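Local coordinates for protein DspB (Aggregatibacter actinomycetemcomitans, PDB 1YHT) that hydrolyses terminal beta-linked N-acetylhexosamine residues from glycans, and probably releases bacteria from biofilms by cutting the N-acetylglucosamine polymer of their matrix, at residues V34-I39 and L97-A102; N73-Q76 and Y82-P85; S165-I170 and Q176-G181; E190-F195 and K222-Q227; S274-I279 and A295-K300. One frame throughout, in Å; residues are numbered along the deposited sequence.

Contact 1: V34-I39 and L97-A102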
# COMPACT_ATOMS: atom_id res chain seq x y z
N VAL A 34 -7.47 15.60 -8.19
CA VAL A 34 -8.18 14.34 -8.05
C VAL A 34 -7.87 13.68 -6.72
O VAL A 34 -8.76 13.12 -6.09
CB VAL A 34 -7.88 13.41 -9.22
CG1 VAL A 34 -8.44 12.03 -8.98
CG2 VAL A 34 -8.42 14.01 -10.57
N ILE A 35 -6.62 13.76 -6.26
CA ILE A 35 -6.27 13.25 -4.94
C ILE A 35 -7.06 13.97 -3.85
O ILE A 35 -7.57 13.33 -2.91
CB ILE A 35 -4.76 13.35 -4.69
CG1 ILE A 35 -4.03 12.30 -5.60
CG2 ILE A 35 -4.47 13.04 -3.23
CD1 ILE A 35 -2.53 12.37 -5.59
N LYS A 36 -7.20 15.28 -3.97
CA LYS A 36 -8.05 16.05 -3.07
C LYS A 36 -9.54 15.63 -3.12
O LYS A 36 -10.20 15.66 -2.09
CB LYS A 36 -7.93 17.54 -3.34
CG LYS A 36 -6.64 18.17 -2.85
CD LYS A 36 -6.49 19.56 -3.44
CE LYS A 36 -5.23 20.27 -2.93
NZ LYS A 36 -5.35 21.71 -3.19
N SER A 37 -10.04 15.26 -4.30
CA SER A 37 -11.40 14.73 -4.40
C SER A 37 -11.58 13.40 -3.65
O SER A 37 -12.58 13.19 -3.00
CB SER A 37 -11.83 14.62 -5.88
OG SER A 37 -12.00 15.90 -6.48
N PHE A 38 -10.60 12.50 -3.76
CA PHE A 38 -10.61 11.26 -2.98
C PHE A 38 -10.64 11.59 -1.49
O PHE A 38 -11.38 10.96 -0.72
CB PHE A 38 -9.34 10.41 -3.27
CG PHE A 38 -9.40 9.60 -4.48
CD1 PHE A 38 -10.38 8.63 -4.64
CD2 PHE A 38 -8.47 9.77 -5.49
CE1 PHE A 38 -10.40 7.83 -5.76
CE2 PHE A 38 -8.47 8.96 -6.59
CZ PHE A 38 -9.47 7.99 -6.74
N ILE A 39 -9.81 12.57 -1.08
CA ILE A 39 -9.82 13.02 0.31
C ILE A 39 -11.23 13.54 0.75
O ILE A 39 -11.69 13.27 1.86
CB ILE A 39 -8.74 14.07 0.56
CG1 ILE A 39 -7.36 13.39 0.63
CG2 ILE A 39 -9.02 14.84 1.89
CD1 ILE A 39 -6.25 14.26 0.33
N LEU A 97 2.97 17.99 -2.97
CA LEU A 97 2.71 17.17 -1.79
C LEU A 97 2.36 18.02 -0.57
O LEU A 97 1.55 17.61 0.25
CB LEU A 97 3.92 16.32 -1.51
CG LEU A 97 4.20 15.20 -2.51
CD1 LEU A 97 5.67 14.81 -2.53
CD2 LEU A 97 3.30 14.01 -2.23
N ASP A 98 3.00 19.18 -0.43
CA ASP A 98 2.70 20.09 0.69
C ASP A 98 1.26 20.65 0.59
O ASP A 98 0.58 20.77 1.59
CB ASP A 98 3.68 21.25 0.74
CG ASP A 98 5.05 20.85 1.26
OD1 ASP A 98 5.20 19.76 1.89
OD2 ASP A 98 5.97 21.67 1.06
N ASP A 99 0.81 20.92 -0.62
CA ASP A 99 -0.56 21.29 -0.91
C ASP A 99 -1.57 20.13 -0.52
O ASP A 99 -2.57 20.36 0.17
CB ASP A 99 -0.69 21.65 -2.40
CG ASP A 99 -2.12 22.08 -2.81
OD1 ASP A 99 -2.81 22.72 -2.00
OD2 ASP A 99 -2.55 21.75 -3.93
N ILE A 100 -1.24 18.90 -0.89
CA ILE A 100 -2.09 17.74 -0.54
C ILE A 100 -2.12 17.52 0.98
O ILE A 100 -3.17 17.24 1.52
CB ILE A 100 -1.59 16.47 -1.28
CG1 ILE A 100 -1.83 16.64 -2.79
CG2 ILE A 100 -2.28 15.19 -0.77
CD1 ILE A 100 -1.02 15.71 -3.67
N LYS A 101 -0.95 17.65 1.63
CA LYS A 101 -0.78 17.46 3.06
C LYS A 101 -1.64 18.42 3.85
O LYS A 101 -2.37 18.00 4.76
CB LYS A 101 0.69 17.66 3.46
CG LYS A 101 1.62 16.53 3.02
CD LYS A 101 3.10 16.90 3.06
CE LYS A 101 3.55 17.61 4.34
NZ LYS A 101 4.97 18.19 4.18
N ALA A 102 -1.55 19.71 3.51
CA ALA A 102 -2.39 20.76 4.12
C ALA A 102 -3.90 20.45 3.96
O ALA A 102 -4.68 20.55 4.91
CB ALA A 102 -2.02 22.16 3.54
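Ile35 and Ile100 turn their branches against each other at about a right angle, a worked example of how beta-branched residues fill the groove between two nearly parallel helices. The methyl CG2 of Ile35 lies 3.9 Å from CG2 of Ile100, while the two CD1 tips, of Ile35 and Ile100, come within 4.1 Å of one another. One turn further on, CD1 of Ile39 reaches the same CG2 of Ile100 at 4.2 Å, so that a single methyl is shared by two isoleucines of the opposing helix. The partly exposed side of this seam is polar. Lys36 sends an extended chain across to Asp99, whose carboxylate stands in its path because CG is anti to the backbone N (chi1 -180°). The ammonium forms a salt bridge: NZ of Lys36 is 2.9 Å from OD2 of Asp99, which it meets on the syn side and 26° out of the carboxylate plane, with a weak second bond to OD1. Tyr103 and Ala104, further along the second helix, also touch Ile39. The short segments run 10.3 Å apart and cross at -16°. Such alignment is characteristic of the (beta/alpha)8 barrel, in whose outer layer the helices 32-44 and 94-106, which follow the neighbouring parallel strands 18-24 and 49-53, lie side by side.

Contact 2: N73-Q76 and Y82-P85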
# COMPACT_ATOMS: atom_id res chain seq x y z
N ASN A 73 14.50 19.15 -12.59
CA ASN A 73 15.06 18.30 -13.68
C ASN A 73 13.97 17.80 -14.65
O ASN A 73 14.26 17.33 -15.74
CB ASN A 73 16.26 17.31 -13.22
CG ASN A 73 15.90 15.74 -12.84
OD1 ASN A 73 15.66 14.86 -13.74
ND2 ASN A 73 16.12 15.38 -11.50
N ALA A 74 12.71 18.03 -14.28
CA ALA A 74 11.58 17.41 -14.94
C ALA A 74 11.03 18.27 -16.11
O ALA A 74 11.25 19.48 -16.18
CB ALA A 74 10.50 17.13 -13.91
N VAL A 75 10.28 17.64 -16.99
CA VAL A 75 9.44 18.40 -17.95
C VAL A 75 8.03 18.51 -17.35
O VAL A 75 7.44 17.50 -16.98
CB VAL A 75 9.53 17.80 -19.42
CG1 VAL A 75 9.48 16.34 -19.41
CG2 VAL A 75 8.42 18.33 -20.32
N GLN A 76 7.51 19.73 -17.20
CA GLN A 76 6.19 19.91 -16.63
C GLN A 76 5.17 20.03 -17.77
O GLN A 76 5.37 20.79 -18.75
CB GLN A 76 6.12 21.09 -15.65
CG GLN A 76 4.84 21.15 -14.82
CD GLN A 76 4.80 22.31 -13.85
OE1 GLN A 76 4.12 22.25 -12.80
NE2 GLN A 76 5.52 23.35 -14.17
N TYR A 82 4.73 16.93 -13.33
CA TYR A 82 6.15 16.78 -13.60
C TYR A 82 6.45 15.35 -14.12
O TYR A 82 6.02 14.36 -13.54
CB TYR A 82 6.99 17.07 -12.33
CG TYR A 82 6.88 18.50 -11.85
CD1 TYR A 82 7.65 19.52 -12.42
CD2 TYR A 82 5.97 18.84 -10.87
CE1 TYR A 82 7.53 20.85 -11.99
CE2 TYR A 82 5.82 20.17 -10.45
CZ TYR A 82 6.61 21.15 -11.00
OH TYR A 82 6.43 22.43 -10.58
N ILE A 83 7.23 15.29 -15.20
CA ILE A 83 7.62 14.05 -15.83
C ILE A 83 9.13 13.91 -15.73
O ILE A 83 9.87 14.76 -16.18
CB ILE A 83 7.21 14.04 -17.31
CG1 ILE A 83 5.67 14.18 -17.46
CG2 ILE A 83 7.76 12.79 -18.03
CD1 ILE A 83 4.86 13.07 -16.99
N ASN A 84 9.59 12.81 -15.14
CA ASN A 84 11.02 12.56 -15.08
C ASN A 84 11.50 12.25 -16.52
O ASN A 84 11.06 11.28 -17.09
CB ASN A 84 11.30 11.37 -14.14
CG ASN A 84 12.79 11.01 -14.06
OD1 ASN A 84 13.51 11.11 -15.06
ND2 ASN A 84 13.25 10.62 -12.88
N PRO A 85 12.37 13.09 -17.11
CA PRO A 85 12.66 12.82 -18.51
C PRO A 85 13.44 11.50 -18.74
O PRO A 85 13.46 11.05 -19.85
CB PRO A 85 13.50 14.02 -18.95
CG PRO A 85 14.18 14.48 -17.69
CD PRO A 85 13.10 14.27 -16.62
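Tyr82 begins the second strand with its ring beneath Gln76, its partner in a non-hydrogen-bonded antiparallel pair. The extended chain of Gln76 runs over one ring face: its CG stands 4.1 Å from the centroid of the Tyr82 ring, a CH-pi contact displaced toward the rim, and the amide beyond stacks with its plane only 19° from that of the ring. With CG of Gln76 anti to the backbone N (chi1 -169°), the whole side chain is laid along the aromatic surface. From another direction Ala74 approaches near the ring plane, its CB 3.8 Å from CB of Tyr82. Ile83 comes next and supplies the backbone clamp. Ile83 N gives a bond of 2.8 Å to Val75 O, and Ile83 O accepts one of 3.0 Å from Val75 N, the paired bonds of a hydrogen-bonded antiparallel site. On the sheet face shared by these two residues their side chains lie alongside each other, CG1 of Val75 3.9 Å from CB of Ile83. Asn84 then turns away and is buried; its OD1 accepts from Tyr86 N, closing an Asx turn, and also from Thr87 N. Pro85 folds back toward the first segment, bringing its CD to 3.4 Å from Asn73 O. The hairpin so formed is part of a small three-stranded antiparallel sheet at the protein surface, with 82-83 as its central strand: Phe91 of strand 90-91 touches Tyr82, and helix 94-106 of the barrel follows directly.

Contact 3: S165-I170 and Q176-G181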
# COMPACT_ATOMS: atom_id res chain seq x y z
N SER A 165 13.60 7.72 5.92
CA SER A 165 13.76 9.04 6.59
C SER A 165 13.32 10.22 5.72
O SER A 165 12.69 11.18 6.20
CB SER A 165 15.22 9.23 7.01
OG SER A 165 15.56 8.29 8.02
N GLU A 166 13.68 10.17 4.43
CA GLU A 166 13.25 11.18 3.48
C GLU A 166 11.72 11.19 3.32
O GLU A 166 11.08 12.26 3.32
CB GLU A 166 13.92 10.91 2.15
CG GLU A 166 13.55 11.97 1.11
CD GLU A 166 14.23 11.76 -0.22
OE1 GLU A 166 13.64 11.04 -1.05
OE2 GLU A 166 15.30 12.33 -0.42
N VAL A 167 11.13 10.01 3.17
CA VAL A 167 9.65 9.88 3.02
C VAL A 167 8.94 10.40 4.27
O VAL A 167 7.97 11.18 4.20
CB VAL A 167 9.27 8.46 2.65
CG1 VAL A 167 7.77 8.28 2.75
CG2 VAL A 167 9.75 8.12 1.24
N ILE A 168 9.48 10.06 5.43
CA ILE A 168 8.97 10.59 6.70
C ILE A 168 9.04 12.11 6.75
O ILE A 168 8.05 12.77 7.11
CB ILE A 168 9.75 9.94 7.88
CG1 ILE A 168 9.37 8.48 7.96
CG2 ILE A 168 9.43 10.63 9.23
CD1 ILE A 168 10.20 7.67 8.89
N ASP A 169 10.16 12.68 6.35
CA ASP A 169 10.31 14.14 6.29
C ASP A 169 9.32 14.82 5.33
O ASP A 169 8.76 15.88 5.64
CB ASP A 169 11.71 14.53 5.84
CG ASP A 169 12.76 14.30 6.92
OD1 ASP A 169 12.40 14.07 8.08
OD2 ASP A 169 13.94 14.38 6.60
N ILE A 170 9.09 14.21 4.19
CA ILE A 170 8.12 14.70 3.20
C ILE A 170 6.67 14.75 3.74
O ILE A 170 6.01 15.76 3.62
CB ILE A 170 8.17 13.84 1.92
CG1 ILE A 170 9.48 14.04 1.16
CG2 ILE A 170 7.02 14.17 0.96
CD1 ILE A 170 9.71 12.94 0.03
N GLN A 176 0.83 9.35 10.99
CA GLN A 176 1.16 8.64 12.23
C GLN A 176 1.55 7.17 12.05
O GLN A 176 1.98 6.50 13.03
CB GLN A 176 -0.00 8.78 13.22
CG GLN A 176 -0.14 10.23 13.70
CD GLN A 176 -0.86 11.11 12.72
OE1 GLN A 176 -1.96 10.78 12.27
NE2 GLN A 176 -0.26 12.22 12.36
N HIS A 177 1.44 6.70 10.80
CA HIS A 177 1.76 5.34 10.45
C HIS A 177 2.55 5.37 9.17
O HIS A 177 2.23 6.16 8.27
CB HIS A 177 0.49 4.52 10.19
CG HIS A 177 -0.45 4.46 11.36
ND1 HIS A 177 -1.30 5.50 11.68
CD2 HIS A 177 -0.65 3.50 12.29
CE1 HIS A 177 -1.99 5.18 12.76
NE2 HIS A 177 -1.61 3.97 13.17
N PHE A 178 3.47 4.43 9.03
CA PHE A 178 4.24 4.26 7.79
C PHE A 178 4.10 2.81 7.38
O PHE A 178 4.33 1.91 8.19
CB PHE A 178 5.70 4.66 8.09
CG PHE A 178 6.61 4.69 6.91
CD1 PHE A 178 7.18 5.89 6.48
CD2 PHE A 178 6.99 3.54 6.30
CE1 PHE A 178 8.08 5.93 5.41
CE2 PHE A 178 7.90 3.55 5.22
CZ PHE A 178 8.43 4.77 4.77
N HIS A 179 3.77 2.59 6.10
CA HIS A 179 3.52 1.26 5.61
C HIS A 179 4.80 0.74 4.95
O HIS A 179 5.28 1.33 3.98
CB HIS A 179 2.31 1.26 4.69
CG HIS A 179 1.68 -0.09 4.48
ND1 HIS A 179 2.38 -1.16 3.94
CD2 HIS A 179 0.44 -0.54 4.74
CE1 HIS A 179 1.57 -2.20 3.86
NE2 HIS A 179 0.38 -1.85 4.30
N ILE A 180 5.33 -0.36 5.50
CA ILE A 180 6.56 -0.97 5.02
C ILE A 180 6.39 -2.06 3.94
O ILE A 180 7.38 -2.72 3.52
CB ILE A 180 7.45 -1.50 6.20
CG1 ILE A 180 6.79 -2.69 6.90
CG2 ILE A 180 7.80 -0.33 7.16
CD1 ILE A 180 7.64 -3.41 7.88
N GLY A 181 5.19 -2.19 3.43
CA GLY A 181 4.91 -3.13 2.38
C GLY A 181 4.92 -4.54 2.90
O GLY A 181 4.16 -4.87 3.85
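This is a small apolar helix-to-strand contact in the interior of the protein, where helix 154-171 packs against strand 177-181, the element that follows it in the chain. One aromatic ring carries it from the strand side. Phe178 projects toward the helix and is met obliquely by two aliphatic side chains, each crossing it at about a right angle. CG1 of Val167 comes to 3.6 Å from CE1 of Phe178, and CG1 of Ile168 lies 3.7 Å from CD1 of Phe178, so the two groups straddle the CD1-CE1 side of the ring, one from either side of its plane. Because CG1 of Ile168 is anti to the carbonyl carbon (chi1 -69°), its CG1 methylene makes the touch. Pro113 and Leu115 of strand 110-117, together with Leu206 of helix 192-208, close round the ring as well. The arrangement is that of a (beta/alpha)8 barrel, in which residues facing outward from a strand bury themselves beneath the surrounding helices while their neighbours face the barrel interior. His179, next in the strand, illustrates the second case: its ring stacks on that of His51 and meets Trp216, and its NE2 is hydrogen-bonded to Thr235. The segment ends in the first three residues of the His-X-Gly-Gly-Asp-Glu sequence of glycoside hydrolase family 20, whose acidic pair is catalytic in relatives. Gly181 has a positive phi of 72°, and Gly181 N donates to His179 ND1 at 3.0 Å, with the donor near the plane of the imidazole.

Contact 4: E190-F195 and K222-Q227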
# COMPACT_ATOMS: atom_id res chain seq x y z
N GLU A 190 13.32 -19.48 -0.06
CA GLU A 190 13.09 -19.59 1.38
C GLU A 190 13.76 -18.35 1.96
O GLU A 190 15.00 -18.23 1.93
CB GLU A 190 13.74 -20.87 1.95
CG GLU A 190 13.06 -22.21 1.56
CD GLU A 190 13.36 -22.70 0.13
OE1 GLU A 190 14.54 -22.90 -0.20
OE2 GLU A 190 12.40 -22.92 -0.66
N SER A 191 12.96 -17.41 2.44
CA SER A 191 13.51 -16.15 2.98
C SER A 191 12.83 -15.68 4.27
O SER A 191 13.17 -14.63 4.78
CB SER A 191 13.50 -15.03 1.91
OG SER A 191 12.20 -14.49 1.70
N ASN A 192 11.88 -16.47 4.78
CA ASN A 192 10.94 -15.97 5.78
C ASN A 192 11.59 -15.59 7.07
O ASN A 192 11.22 -14.56 7.64
CB ASN A 192 9.78 -16.91 6.07
CG ASN A 192 8.75 -16.28 7.01
OD1 ASN A 192 7.89 -15.44 6.59
ND2 ASN A 192 8.88 -16.58 8.30
N HIS A 193 12.53 -16.40 7.57
CA HIS A 193 13.12 -16.09 8.88
C HIS A 193 13.80 -14.75 8.86
O HIS A 193 13.64 -13.99 9.76
CB HIS A 193 14.07 -17.18 9.39
CG HIS A 193 13.39 -18.52 9.53
ND1 HIS A 193 12.70 -18.89 10.67
CD2 HIS A 193 13.22 -19.52 8.64
CE1 HIS A 193 12.15 -20.07 10.48
NE2 HIS A 193 12.47 -20.49 9.27
N GLU A 194 14.57 -14.46 7.82
CA GLU A 194 15.25 -13.16 7.74
C GLU A 194 14.28 -12.00 7.56
O GLU A 194 14.60 -10.86 7.89
CB GLU A 194 16.30 -13.16 6.62
CG GLU A 194 17.49 -14.03 6.93
CD GLU A 194 18.39 -13.45 8.01
OE1 GLU A 194 18.35 -12.20 8.27
OE2 GLU A 194 19.15 -14.28 8.60
N PHE A 195 13.08 -12.27 7.03
CA PHE A 195 12.08 -11.25 6.89
C PHE A 195 11.63 -10.73 8.26
O PHE A 195 11.44 -9.54 8.43
CB PHE A 195 10.89 -11.72 6.05
CG PHE A 195 9.83 -10.67 5.91
CD1 PHE A 195 10.11 -9.51 5.19
CD2 PHE A 195 8.61 -10.80 6.58
CE1 PHE A 195 9.17 -8.50 5.10
CE2 PHE A 195 7.62 -9.79 6.50
CZ PHE A 195 7.90 -8.63 5.77
N LYS A 222 2.73 -19.27 10.59
CA LYS A 222 2.63 -19.90 11.92
C LYS A 222 3.98 -20.18 12.58
O LYS A 222 4.10 -20.05 13.78
CB LYS A 222 1.86 -21.21 11.81
CG LYS A 222 0.39 -21.03 11.57
CD LYS A 222 -0.30 -22.41 11.49
CE LYS A 222 -1.52 -22.38 10.60
NZ LYS A 222 -2.03 -23.79 10.35
N ASN A 223 4.97 -20.57 11.77
CA ASN A 223 6.31 -20.92 12.27
C ASN A 223 7.04 -19.81 12.95
O ASN A 223 7.87 -20.09 13.82
CB ASN A 223 7.23 -21.38 11.13
CG ASN A 223 7.01 -22.80 10.75
OD1 ASN A 223 6.25 -23.52 11.41
ND2 ASN A 223 7.63 -23.22 9.66
N THR A 224 6.76 -18.56 12.55
CA THR A 224 7.60 -17.41 12.93
C THR A 224 6.84 -16.15 13.41
O THR A 224 7.44 -15.24 13.92
CB THR A 224 8.48 -16.98 11.75
OG1 THR A 224 7.67 -16.61 10.63
CG2 THR A 224 9.48 -18.08 11.32
N PHE A 225 5.53 -16.06 13.20
CA PHE A 225 4.85 -14.78 13.43
C PHE A 225 4.93 -14.26 14.85
O PHE A 225 4.85 -13.08 15.06
CB PHE A 225 3.41 -14.75 12.91
CG PHE A 225 2.41 -15.31 13.86
CD1 PHE A 225 1.42 -14.48 14.40
CD2 PHE A 225 2.42 -16.66 14.20
CE1 PHE A 225 0.44 -15.01 15.27
CE2 PHE A 225 1.46 -17.19 15.06
CZ PHE A 225 0.46 -16.37 15.60
N GLU A 226 5.08 -15.15 15.82
CA GLU A 226 5.18 -14.76 17.19
C GLU A 226 6.49 -14.02 17.48
O GLU A 226 6.59 -13.44 18.54
CB GLU A 226 5.02 -15.97 18.11
CG GLU A 226 3.71 -16.73 17.89
CD GLU A 226 3.65 -18.07 18.59
OE1 GLU A 226 4.29 -19.06 18.14
OE2 GLU A 226 2.97 -18.11 19.63
N GLN A 227 7.44 -14.00 16.54
CA GLN A 227 8.70 -13.22 16.67
C GLN A 227 8.56 -11.76 16.19
O GLN A 227 9.43 -10.94 16.39
CB GLN A 227 9.80 -13.88 15.83
CG GLN A 227 10.15 -15.31 16.26
CD GLN A 227 10.94 -16.08 15.22
OE1 GLN A 227 11.87 -15.56 14.64
NE2 GLN A 227 10.53 -17.32 14.95
O HOH W 1 13.49 -15.46 12.22
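His193, in the first turn of helix 192-208, stands opposite Thr224 with 7.0 Å between their CA atoms, while the loop 222-227 winds through helical angles over 225-227 without forming a regular helix. Between the two backbones Thr224 acts as a two-pronged wedge. Its methyl, placed anti to the carbonyl carbon, goes to the imidazole of His193, where CG2 of Thr224 is 3.4 Å from ND1 and equally close to CE1. The hydroxyl points another way, OG1 sitting between the backbone N and the carbonyl carbon (chi1 60°), and the Asn192 side chain comes to it from the opposite direction with its amide end. Thr224 is buried by this pairing and by Ile196 one turn along the helix, whereas His193 remains exposed. A water molecule completes the joint: it donates to His193 O at 2.9 Å and to Gln227 OE1 at 2.9 Å, and lies in the plane of the His193 ring at its edge. Thr224 O in turn receives Gln227 N in a bond of 2.9 Å, which shapes the loop, and Gln227 O is bonded to Asn200 further down the helix. The centre of the contact lies about 21 Å from the centre of the chain. It is typical of a (beta/alpha)8 barrel, in which segments that follow successive strands, here 177-181 and 212-216, pack against each other outside the barrel.

Contact 5: S274-I279 and A295-K300. With ACY (acetic acid), chain B.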
# COMPACT_ATOMS: atom_id res chain seq x y z
N SER A 274 -9.36 -8.68 -0.51
CA SER A 274 -9.24 -8.39 -1.94
C SER A 274 -10.50 -8.74 -2.73
O SER A 274 -10.81 -8.09 -3.71
CB SER A 274 -8.02 -9.09 -2.55
OG SER A 274 -8.14 -10.49 -2.39
N TYR A 275 -11.28 -9.72 -2.29
CA TYR A 275 -12.49 -10.01 -3.05
C TYR A 275 -13.48 -8.84 -3.12
O TYR A 275 -13.97 -8.54 -4.21
CB TYR A 275 -13.20 -11.23 -2.51
CG TYR A 275 -14.36 -11.65 -3.39
CD1 TYR A 275 -14.15 -12.36 -4.58
CD2 TYR A 275 -15.64 -11.30 -3.06
CE1 TYR A 275 -15.21 -12.73 -5.40
CE2 TYR A 275 -16.72 -11.69 -3.85
CZ TYR A 275 -16.50 -12.41 -5.00
OH TYR A 275 -17.59 -12.73 -5.76
N TYR A 276 -13.78 -8.21 -1.99
CA TYR A 276 -14.75 -7.09 -1.93
C TYR A 276 -14.13 -5.69 -2.01
O TYR A 276 -14.80 -4.72 -2.37
CB TYR A 276 -15.55 -7.16 -0.63
CG TYR A 276 -16.57 -8.25 -0.64
CD1 TYR A 276 -17.70 -8.14 -1.46
CD2 TYR A 276 -16.41 -9.41 0.14
CE1 TYR A 276 -18.65 -9.13 -1.48
CE2 TYR A 276 -17.39 -10.41 0.14
CZ TYR A 276 -18.49 -10.26 -0.68
OH TYR A 276 -19.46 -11.24 -0.74
N LEU A 277 -12.87 -5.60 -1.61
CA LEU A 277 -12.26 -4.33 -1.32
C LEU A 277 -11.12 -3.94 -2.25
O LEU A 277 -10.58 -2.85 -2.09
CB LEU A 277 -11.82 -4.27 0.14
CG LEU A 277 -12.88 -4.61 1.19
CD1 LEU A 277 -12.30 -4.55 2.55
CD2 LEU A 277 -14.13 -3.74 1.14
N TYR A 278 -10.77 -4.79 -3.20
CA TYR A 278 -9.86 -4.40 -4.30
C TYR A 278 -10.71 -4.07 -5.51
O TYR A 278 -11.65 -4.81 -5.83
CB TYR A 278 -8.93 -5.53 -4.70
CG TYR A 278 -7.70 -5.71 -3.85
CD1 TYR A 278 -7.62 -5.20 -2.54
CD2 TYR A 278 -6.62 -6.44 -4.33
CE1 TYR A 278 -6.51 -5.38 -1.78
CE2 TYR A 278 -5.52 -6.66 -3.53
CZ TYR A 278 -5.45 -6.11 -2.29
OH TYR A 278 -4.28 -6.27 -1.55
N ILE A 279 -10.37 -2.96 -6.17
CA ILE A 279 -10.87 -2.69 -7.51
C ILE A 279 -9.66 -2.39 -8.40
O ILE A 279 -8.72 -1.68 -7.99
CB ILE A 279 -12.00 -1.58 -7.53
CG1 ILE A 279 -12.57 -1.43 -8.94
CG2 ILE A 279 -11.48 -0.24 -7.01
CD1 ILE A 279 -13.98 -0.81 -8.97
N ALA A 295 -20.24 -1.38 -5.71
CA ALA A 295 -20.68 -0.67 -4.53
C ALA A 295 -21.92 -1.37 -3.93
O ALA A 295 -21.99 -1.62 -2.75
CB ALA A 295 -20.97 0.77 -4.86
N LYS A 296 -22.89 -1.70 -4.78
CA LYS A 296 -24.11 -2.34 -4.30
C LYS A 296 -23.80 -3.71 -3.70
O LYS A 296 -24.39 -4.11 -2.70
CB LYS A 296 -25.15 -2.45 -5.43
CG LYS A 296 -25.82 -1.13 -5.71
CD LYS A 296 -26.58 -1.14 -7.01
CE LYS A 296 -27.47 0.13 -7.11
NZ LYS A 296 -28.59 -0.08 -8.08
N ASP A 297 -22.84 -4.39 -4.31
CA ASP A 297 -22.41 -5.74 -3.89
C ASP A 297 -21.79 -5.69 -2.49
O ASP A 297 -22.13 -6.49 -1.63
CB ASP A 297 -21.47 -6.35 -4.95
CG ASP A 297 -21.12 -7.83 -4.69
OD1 ASP A 297 -22.01 -8.61 -4.32
OD2 ASP A 297 -19.94 -8.19 -4.87
N VAL A 298 -20.93 -4.71 -2.24
CA VAL A 298 -20.39 -4.48 -0.90
C VAL A 298 -21.51 -4.15 0.11
O VAL A 298 -21.56 -4.68 1.21
CB VAL A 298 -19.32 -3.35 -0.94
CG1 VAL A 298 -18.98 -2.80 0.46
CG2 VAL A 298 -18.10 -3.87 -1.69
N ILE A 299 -22.43 -3.30 -0.29
CA ILE A 299 -23.51 -2.93 0.61
C ILE A 299 -24.36 -4.15 1.00
O ILE A 299 -24.68 -4.34 2.18
CB ILE A 299 -24.40 -1.85 -0.04
CG1 ILE A 299 -23.65 -0.50 -0.08
CG2 ILE A 299 -25.75 -1.71 0.70
CD1 ILE A 299 -24.13 0.41 -1.15
N LYS A 300 -24.70 -4.97 0.01
CA LYS A 300 -25.58 -6.14 0.22
C LYS A 300 -24.89 -7.29 0.95
O LYS A 300 -25.47 -7.89 1.86
CB LYS A 300 -26.05 -6.61 -1.15
CG LYS A 300 -27.04 -7.77 -1.18
CD LYS A 300 -28.45 -7.30 -1.39
CE LYS A 300 -29.26 -8.36 -2.14
NZ LYS A 300 -29.10 -9.70 -1.56
C ACY B . -0.98 -6.86 -2.61
O ACY B . -2.12 -7.15 -2.97
OXT ACY B . 0.06 -7.18 -3.26
CH3 ACY B . -0.84 -6.06 -1.36
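The Tyr276 ring meets the carboxylate of Asp297 at a slant, their planes 45° apart, while one of its faces takes the edge of the Tyr275 ring, CD2 of Tyr275 standing 3.6 Å above the plane of the Tyr276 ring and over its centre. Asp297 crosses at about a right angle, its OD2 3.7 Å from CE1 of Tyr276. The contact belongs to the outer layer of the (beta/alpha)8 barrel: the short helix 274-277, set between strand 269-271 and strand 278-279, is covered by helix 287-301. Val298 reaches the backbone of the short helix, its CG2 3.5 Å from Tyr276 O and 4.3 Å from Tyr276 CB. Trp302 packs on Tyr276, and Leu349 of helix 339-358 touches Val298. Tyr278 heads the other way. One face of its ring lies against Ser274 CB, and Trp330 meets it edge-to-face. The ring thus held extends to an acetic acid molecule, probably from the crystallisation liquor, where Tyr278 OH donates a hydrogen bond of 2.7 Å to atom O of the acetic acid, which lies near the ring plane.

The five contacts sample one (beta/alpha)8 barrel from its wall to its periphery. Contacts 1, 3 and 5 are buried and mainly apolar, yet contact 1 joins helix to helix, contact 3 helix to strand, and contact 5 a short helix to a long one with an aromatic ring and a carboxylate. Contacts 2 and 4 lie further out and rely more on polar groups: backbone pairing in the hairpin 73-85, a bridging water in the loop packing of contact 4. Contacts 3 and 5 both reach the parallel sheet, on opposite sides of the chain's centre. Contacts 1 and 3 touch directly, through Lys101 NZ and Ile170 O at 2.7 Å, probably a hydrogen bond.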